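Local coordinates for L-ribulose 3-epimerase (Methylomonas sp. DH-1, PDB 7CJ5), which catalyses the manganese-dependent epimerisation of ketoses at C3, acting most strongly on L-ribulose and also interconverting D-allulose and D-fructose, at residues T186-I191 and S215-L220. Residues are numbered along the deposited sequence; the frame is centred on the assembly and turned at random.
Sequences TYHMNI and SHRGYL. With FUD (D-fructose), chain D.
Arg217 lays its guanidinium flat over one face of the Tyr187 ring, the planes only 9° apart and Arg217 CZ 3.8 Å from the ring centroid of Tyr187, a cation-pi stack that illustrates how an aromatic platform can present a charged group to a ligand. The aliphatic part of the arginine shares that face: CD makes a CH-pi contact, and Arg217 CG comes within 3.4 Å of Tyr187 CE1. A bend at chi3 (88°) turns the chain so that the guanidinium continues across the ring toward the sugar. There Arg217 NH1 donates to O1 of D-fructose at 2.9 Å, while NH2 reaches both O1 and O2. His188, the next residue along the helix, gives its NE2 proton to the same two oxygens, and His188 NE2 lies 3.0 Å from O2 of D-fructose, so that O1 and O2 are each held by both side chains. This is the catalytic end of a TIM barrel: helix 186-192 begins directly after the sixth strand, residues 215-220 belong to the loop after the seventh, and Asp185, a manganese ligand, accepts a bond from the Tyr187 backbone N. With an alanine here in place of Tyr187 the platform under the guanidinium is gone, and Arg217 would probably be freer to turn away from O1 and O2 of the sugar. Away from the stack the fit is looser and water-mediated. No direct hydrogen bond joins the segments; instead one water donates to Tyr187 O and Ser215 O and accepts from Asn190 ND2, each at 2.9 Å. Beside it, Asn190 ND2 merely touches Ser215 CB (3.5 Å). A second water, 3.2 Å from Tyr187 OH, receives a weak bond from Arg217 NH1, and the same hydroxyl is hydrogen-bonded to Tyr157 OH of the second subunit.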
ATOM      1  N   THR A 186      -1.767  -6.871  -9.905  1.00 11.60           N
ATOM      2  CA  THR A 186      -3.149  -6.587  -9.433  1.00 12.61           C
ATOM      3  C   THR A 186      -3.117  -6.084  -7.984  1.00 12.33           C
ATOM      4  O   THR A 186      -3.987  -5.273  -7.648  1.00 11.95           O
ATOM      5  CB  THR A 186      -4.072  -7.800  -9.627  1.00 13.16           C
ATOM      6  OG1 THR A 186      -3.540  -8.929  -8.936  1.00 13.51           O
ATOM      7  CG2 THR A 186      -4.272  -8.135 -11.091  1.00 13.71           C
ATOM      8  N   TYR A 187      -2.165  -6.543  -7.161  1.00 11.78           N
ATOM      9  CA  TYR A 187      -2.035  -6.118  -5.740  1.00 13.15           C
ATOM     10  C   TYR A 187      -1.718  -4.617  -5.688  1.00 12.82           C
ATOM     11  O   TYR A 187      -2.346  -3.858  -4.929  1.00 13.58           O
ATOM     12  CB  TYR A 187      -0.965  -6.941  -5.021  1.00 12.65           C
ATOM     13  CG  TYR A 187      -0.478  -6.347  -3.724  1.00 13.57           C
ATOM     14  CD1 TYR A 187      -1.225  -6.444  -2.557  1.00 14.00           C
ATOM     15  CD2 TYR A 187       0.726  -5.666  -3.664  1.00 14.58           C
ATOM     16  CE1 TYR A 187      -0.771  -5.910  -1.360  1.00 13.97           C
ATOM     17  CE2 TYR A 187       1.189  -5.107  -2.479  1.00 14.89           C
ATOM     18  CZ  TYR A 187       0.438  -5.233  -1.322  1.00 14.99           C
ATOM     19  OH  TYR A 187       0.892  -4.687  -0.158  1.00 16.72           O
ATOM     20  N   HIS A 188      -0.758  -4.187  -6.498  1.00 12.87           N
ATOM     21  CA  HIS A 188      -0.329  -2.769  -6.585  1.00 12.95           C
ATOM     22  C   HIS A 188      -1.445  -1.939  -7.232  1.00 12.92           C
ATOM     23  O   HIS A 188      -1.735  -0.839  -6.735  1.00 13.77           O
ATOM     24  CB  HIS A 188       1.018  -2.690  -7.321  1.00 11.68           C
ATOM     25  CG  HIS A 188       2.111  -3.382  -6.576  1.00 12.59           C
ATOM     26  ND1 HIS A 188       2.456  -3.024  -5.277  1.00 11.31           N
ATOM     27  CD2 HIS A 188       2.917  -4.411  -6.916  1.00 12.30           C
ATOM     28  CE1 HIS A 188       3.445  -3.791  -4.861  1.00 11.94           C
ATOM     29  NE2 HIS A 188       3.732  -4.666  -5.836  1.00 11.91           N
ATOM     30  N   MET A 189      -2.062  -2.462  -8.290  1.00 13.14           N
ATOM     31  CA  MET A 189      -3.134  -1.766  -9.044  1.00 12.29           C
ATOM     32  C   MET A 189      -4.294  -1.457  -8.097  1.00 12.59           C
ATOM     33  O   MET A 189      -4.883  -0.357  -8.184  1.00 12.00           O
ATOM     34  CB  MET A 189      -3.613  -2.641 -10.196  1.00 13.29           C
ATOM     35  CG  MET A 189      -2.554  -2.842 -11.256  1.00 13.36           C
ATOM     36  SD  MET A 189      -3.173  -3.889 -12.586  1.00 13.99           S
ATOM     37  CE  MET A 189      -4.337  -2.761 -13.349  1.00 14.69           C
ATOM     38  N   ASN A 190      -4.588  -2.395  -7.202  1.00 12.82           N
ATOM     39  CA  ASN A 190      -5.725  -2.302  -6.256  1.00 13.34           C
ATOM     40  C   ASN A 190      -5.625  -0.994  -5.463  1.00 13.49           C
ATOM     41  O   ASN A 190      -6.671  -0.387  -5.140  1.00 13.63           O
ATOM     42  CB  ASN A 190      -5.737  -3.516  -5.335  1.00 14.10           C
ATOM     43  CG  ASN A 190      -6.906  -3.473  -4.385  1.00 14.24           C
ATOM     44  OD1 ASN A 190      -8.059  -3.476  -4.816  1.00 15.67           O
ATOM     45  ND2 ASN A 190      -6.600  -3.427  -3.104  1.00 13.19           N
ATOM     46  N   ILE A 191      -4.406  -0.585  -5.128  1.00 12.92           N
ATOM     47  CA  ILE A 191      -4.151   0.677  -4.383  1.00 13.22           C
ATOM     48  C   ILE A 191      -4.212   1.845  -5.375  1.00 13.17           C
ATOM     49  O   ILE A 191      -5.080   2.720  -5.203  1.00 15.19           O
ATOM     50  CB  ILE A 191      -2.797   0.580  -3.653  1.00 13.37           C
ATOM     51  CG1 ILE A 191      -2.823  -0.519  -2.591  1.00 13.98           C
ATOM     52  CG2 ILE A 191      -2.385   1.926  -3.078  1.00 14.12           C
ATOM     53  CD1 ILE A 191      -1.463  -0.876  -2.044  1.00 13.77           C
ATOM     54  N   SER A 215      -5.649  -8.473  -2.839  1.00 14.92           N
ATOM     55  CA  SER A 215      -5.489  -7.161  -2.156  1.00 14.35           C
ATOM     56  C   SER A 215      -4.558  -7.300  -0.943  1.00 14.61           C
ATOM     57  O   SER A 215      -3.737  -6.387  -0.704  1.00 14.38           O
ATOM     58  CB  SER A 215      -6.829  -6.600  -1.765  1.00 14.94           C
ATOM     59  OG  SER A 215      -7.607  -7.569  -1.072  1.00 13.96           O
ATOM     60  N   HIS A 216      -4.682  -8.391  -0.194  1.00 14.48           N
ATOM     61  CA  HIS A 216      -3.876  -8.669   1.024  1.00 14.89           C
ATOM     62  C   HIS A 216      -2.773  -9.698   0.718  1.00 13.67           C
ATOM     63  O   HIS A 216      -2.055 -10.093   1.662  1.00 13.15           O
ATOM     64  CB  HIS A 216      -4.820  -9.090   2.158  1.00 16.69           C
ATOM     65  CG  HIS A 216      -5.746 -10.209   1.810  1.00 17.30           C
ATOM     66  ND1 HIS A 216      -5.339 -11.289   1.066  1.00 17.84           N
ATOM     67  CD2 HIS A 216      -7.041 -10.436   2.128  1.00 20.25           C
ATOM     68  CE1 HIS A 216      -6.345 -12.130   0.925  1.00 19.97           C
ATOM     69  NE2 HIS A 216      -7.401 -11.632   1.572  1.00 19.04           N
ATOM     70  N   ARG A 217      -2.646 -10.111  -0.548  1.00 14.33           N
ATOM     71  CA  ARG A 217      -1.627 -11.072  -1.082  1.00 15.47           C
ATOM     72  C   ARG A 217      -1.876 -12.500  -0.576  1.00 16.10           C
ATOM     73  O   ARG A 217      -0.944 -13.335  -0.647  1.00 19.87           O
ATOM     74  CB  ARG A 217      -0.196 -10.665  -0.720  1.00 16.67           C
ATOM     75  CG  ARG A 217       0.065  -9.170  -0.790  1.00 20.07           C
ATOM     76  CD  ARG A 217       1.535  -8.843  -0.962  1.00 19.70           C
ATOM     77  NE  ARG A 217       1.901  -8.815  -2.369  1.00 20.65           N
ATOM     78  CZ  ARG A 217       2.937  -8.156  -2.866  1.00 18.08           C
ATOM     79  NH1 ARG A 217       3.735  -7.481  -2.066  1.00 19.82           N
ATOM     80  NH2 ARG A 217       3.162  -8.166  -4.164  1.00 16.78           N
ATOM     81  N   GLY A 218      -3.083 -12.790  -0.095  1.00 15.61           N
ATOM     82  CA  GLY A 218      -3.460 -14.150   0.334  1.00 16.51           C
ATOM     83  C   GLY A 218      -4.129 -14.914  -0.794  1.00 16.07           C
ATOM     84  O   GLY A 218      -3.864 -14.603  -1.979  1.00 17.60           O
ATOM     85  N   TYR A 219      -4.999 -15.858  -0.445  1.00 15.35           N
ATOM     86  CA  TYR A 219      -5.781 -16.681  -1.404  1.00 15.60           C
ATOM     87  C   TYR A 219      -6.543 -15.777  -2.386  1.00 14.96           C
ATOM     88  O   TYR A 219      -7.231 -14.846  -1.944  1.00 16.41           O
ATOM     89  CB  TYR A 219      -6.726 -17.604  -0.637  1.00 15.76           C
ATOM     90  CG  TYR A 219      -6.132 -18.952  -0.328  1.00 17.77           C
ATOM     91  CD1 TYR A 219      -5.398 -19.173   0.827  1.00 18.58           C
ATOM     92  CD2 TYR A 219      -6.287 -20.009  -1.210  1.00 18.83           C
ATOM     93  CE1 TYR A 219      -4.828 -20.406   1.091  1.00 18.50           C
ATOM     94  CE2 TYR A 219      -5.738 -21.252  -0.954  1.00 18.93           C
ATOM     95  CZ  TYR A 219      -5.009 -21.449   0.202  1.00 19.03           C
ATOM     96  OH  TYR A 219      -4.481 -22.676   0.467  1.00 24.50           O
ATOM     97  N   LEU A 220      -6.420 -16.043  -3.692  1.00 14.14           N
ATOM     98  CA  LEU A 220      -7.181 -15.301  -4.733  1.00 14.87           C
ATOM     99  C   LEU A 220      -8.684 -15.444  -4.453  1.00 14.93           C
ATOM    100  O   LEU A 220      -9.165 -16.570  -4.278  1.00 15.81           O
ATOM    101  CB  LEU A 220      -6.825 -15.826  -6.126  1.00 14.81           C
ATOM    102  CG  LEU A 220      -5.357 -15.712  -6.528  1.00 13.93           C
ATOM    103  CD1 LEU A 220      -5.198 -15.985  -8.016  1.00 13.23           C
ATOM    104  CD2 LEU A 220      -4.794 -14.346  -6.173  1.00 13.85           C
TER
HETATM  105  C1  FUD D 302       6.673  -6.860  -4.599  1.00 14.48           C
HETATM  106  C2  FUD D 302       6.204  -7.556  -5.847  1.00 16.63           C
HETATM  107  C3  FUD D 302       7.091  -8.621  -6.441  1.00 18.53           C
HETATM  108  C4  FUD D 302       8.469  -7.988  -6.454  1.00 21.00           C
HETATM  109  C5  FUD D 302       9.672  -8.883  -6.742  1.00 26.88           C
HETATM  110  C6  FUD D 302       9.386 -10.363  -6.910  1.00 26.06           C
HETATM  111  O1  FUD D 302       5.580  -6.232  -3.927  1.00 14.63           O
HETATM  112  O2  FUD D 302       5.126  -7.263  -6.347  1.00 14.70           O
HETATM  113  O3  FUD D 302       6.664  -8.962  -7.763  1.00 18.06           O
HETATM  114  O4  FUD D 302       8.372  -6.943  -7.403  1.00 23.58           O
HETATM  115  O5  FUD D 302      10.384  -8.372  -7.867  1.00 36.78           O
HETATM  116  O6  FUD D 302      10.657 -11.030  -7.130  1.00 35.60           O
HETATM  117  O   HOH W   1      -3.820  -4.057  -2.450  1.00 13.31           O
HETATM  118  O   HOH W   2       2.984  -6.692   1.132  1.00 17.72           O